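Local coordinates for thermospermine synthase (Medicago truncatula, PDB 6BQ3), which probably catalyses aminopropyl transfer from decarboxylated S-adenosylmethionine to spermidine, yielding thermospermine and S-methyl-5'-thioadenosine, at residues Ser54-Ile59 with Asp132-Val137. Residues are numbered along the deposited sequence; the frame is centred on the assembly and turned at random.
Sequences SQYQDI and DIDEEV. With DSH (5'-S-(3-aminopropyl)-5'-thioadenosine), chain C.
S54 and Q57 both donate to one carboxylate oxygen, OD2 of D134. The bond from S54 OG is very short, with 2.5 Å between OG and D134 OD2. Q57 NE2 reaches D134 OD2 at 2.8 Å, on the side turned away from OD1. The Q57 amide and D134 carboxylate planes are almost parallel, 3° apart, but NE2 sits 19° out of the carboxylate plane. CG of D134 stands anti to the backbone N (chi1 -159°), and this carries OD2 to the two donors. D134 is also the N-cap of helix 135-144: its OD1 accepts a weak bond from E136 N. S54 OG in turn accepts from Y56 N, an ST turn in the loop between strands 39-53 and 58-64. The Rossmann-like catalytic domain here meets the N-terminal beta domain, beside the ribose of the bound ligand. Q57 NE2 also donates to its O2' at 3.0 Å. D132, from the end of strand 127-132, takes both ribose hydroxyls, O2' on OD1 and O3' on OD2. Its OD1 also accepts from D134 N, an Asx turn. I133 lies between ligand and tyrosine: CG2 packs on the adenine, 3.6 Å from C4 of the ligand, while CD1 comes within 3.5 Å of Y56 CE1. I133 CG2 lies over one face of the Y56 ring and Q55 CG over the opposite face, both displaced toward the rim. I59 CD1 rests against V137 CG2 at 4.0 Å.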
# COMPACT_ATOMS: atom_id res chain seq x y z
N SER A 54 17.25 19.52 -9.15
CA SER A 54 17.75 20.65 -9.92
C SER A 54 16.54 21.50 -10.19
O SER A 54 15.44 21.16 -9.78
CB SER A 54 18.36 20.14 -11.23
OG SER A 54 17.38 19.42 -11.96
N GLN A 55 16.73 22.58 -10.93
CA GLN A 55 15.59 23.40 -11.36
C GLN A 55 14.68 22.70 -12.36
O GLN A 55 13.60 23.21 -12.64
CB GLN A 55 16.07 24.72 -11.99
CG GLN A 55 16.70 24.55 -13.36
CD GLN A 55 17.58 25.71 -13.75
OE1 GLN A 55 18.80 25.61 -13.73
NE2 GLN A 55 16.95 26.84 -14.09
N TYR A 56 15.12 21.58 -12.94
CA TYR A 56 14.37 20.88 -13.97
C TYR A 56 13.48 19.79 -13.43
O TYR A 56 12.37 19.61 -13.92
CB TYR A 56 15.34 20.31 -15.02
CG TYR A 56 16.01 21.44 -15.78
CD1 TYR A 56 15.33 22.10 -16.80
CD2 TYR A 56 17.30 21.87 -15.43
CE1 TYR A 56 15.93 23.16 -17.48
CE2 TYR A 56 17.90 22.93 -16.10
CZ TYR A 56 17.22 23.56 -17.13
OH TYR A 56 17.80 24.60 -17.80
N GLN A 57 13.98 19.04 -12.45
CA GLN A 57 13.25 17.90 -11.94
C GLN A 57 13.85 17.37 -10.66
O GLN A 57 14.99 17.68 -10.32
CB GLN A 57 13.26 16.78 -12.98
CG GLN A 57 14.67 16.29 -13.30
CD GLN A 57 14.88 15.98 -14.77
OE1 GLN A 57 13.98 15.46 -15.44
NE2 GLN A 57 16.08 16.26 -15.27
N ASP A 58 13.07 16.55 -9.98
CA ASP A 58 13.55 15.72 -8.87
C ASP A 58 14.31 14.53 -9.39
O ASP A 58 13.91 13.92 -10.38
CB ASP A 58 12.38 15.21 -8.02
CG ASP A 58 12.02 16.17 -6.96
OD1 ASP A 58 11.07 16.95 -7.17
OD2 ASP A 58 12.71 16.18 -5.92
N ILE A 59 15.42 14.22 -8.72
CA ILE A 59 16.33 13.15 -9.11
C ILE A 59 16.45 12.27 -7.87
O ILE A 59 16.51 12.77 -6.72
CB ILE A 59 17.72 13.71 -9.48
CG1 ILE A 59 17.59 14.77 -10.58
CG2 ILE A 59 18.71 12.61 -9.90
CD1 ILE A 59 18.85 15.60 -10.78
N ASP A 132 21.87 16.88 -22.97
CA ASP A 132 20.83 16.85 -21.93
C ASP A 132 20.69 18.22 -21.29
O ASP A 132 21.68 18.92 -21.12
CB ASP A 132 21.19 15.80 -20.88
CG ASP A 132 19.99 15.35 -20.07
OD1 ASP A 132 19.40 16.20 -19.33
OD2 ASP A 132 19.64 14.15 -20.16
N ILE A 133 19.47 18.58 -20.92
CA ILE A 133 19.21 19.89 -20.32
C ILE A 133 19.69 19.99 -18.85
O ILE A 133 19.88 21.10 -18.33
CB ILE A 133 17.71 20.23 -20.50
CG1 ILE A 133 17.47 21.73 -20.42
CG2 ILE A 133 16.83 19.45 -19.53
CD1 ILE A 133 16.05 22.10 -20.79
N ASP A 134 19.93 18.83 -18.21
CA ASP A 134 20.16 18.76 -16.77
C ASP A 134 21.55 18.20 -16.43
O ASP A 134 21.76 16.99 -16.33
CB ASP A 134 19.03 17.96 -16.08
CG ASP A 134 18.90 18.27 -14.59
OD1 ASP A 134 19.89 18.73 -13.99
OD2 ASP A 134 17.80 18.08 -14.02
N GLU A 135 22.48 19.11 -16.21
CA GLU A 135 23.84 18.77 -15.80
C GLU A 135 23.85 17.84 -14.58
O GLU A 135 24.65 16.89 -14.49
CB GLU A 135 24.62 20.08 -15.54
CG GLU A 135 26.09 19.89 -15.24
CD GLU A 135 26.87 21.19 -15.30
OE1 GLU A 135 26.39 22.22 -14.76
OE2 GLU A 135 27.94 21.19 -15.90
N GLU A 136 22.93 18.07 -13.65
CA GLU A 136 22.91 17.31 -12.40
C GLU A 136 22.58 15.84 -12.68
O GLU A 136 23.23 14.97 -12.13
CB GLU A 136 22.00 17.95 -11.33
CG GLU A 136 22.01 19.51 -11.21
CD GLU A 136 23.40 20.18 -11.23
OE1 GLU A 136 24.41 19.49 -10.98
OE2 GLU A 136 23.47 21.43 -11.46
N VAL A 137 21.66 15.57 -13.60
CA VAL A 137 21.35 14.19 -13.98
C VAL A 137 22.60 13.51 -14.49
O VAL A 137 22.92 12.39 -14.10
CB VAL A 137 20.28 14.09 -15.11
CG1 VAL A 137 20.17 12.66 -15.67
CG2 VAL A 137 18.92 14.54 -14.63
N DSH C . 12.24 6.98 -21.30
N1 DSH C . 16.57 18.79 -24.01
C2 DSH C . 17.59 17.84 -23.70
N3 DSH C . 17.36 16.87 -22.63
C4 DSH C . 16.05 16.88 -21.88
C5 DSH C . 15.09 17.78 -22.18
C6 DSH C . 15.33 18.81 -23.30
N6 DSH C . 14.34 19.80 -23.66
N7 DSH C . 14.05 17.56 -21.37
C8 DSH C . 14.36 16.52 -20.56
N9 DSH C . 15.61 16.10 -20.87
CA DSH C . 13.54 7.43 -20.79
CB DSH C . 13.58 8.98 -20.78
SD DSH C . 14.33 10.83 -18.80
CG DSH C . 14.78 9.48 -19.93
C1' DSH C . 16.32 15.07 -20.35
C2' DSH C . 16.19 14.81 -18.80
O2' DSH C . 17.13 15.70 -18.01
C3' DSH C . 16.45 13.57 -18.68
O3' DSH C . 17.88 13.21 -18.65
C4' DSH C . 15.81 12.86 -20.03
O4' DSH C . 15.85 13.77 -20.97
C5' DSH C . 14.39 12.40 -19.76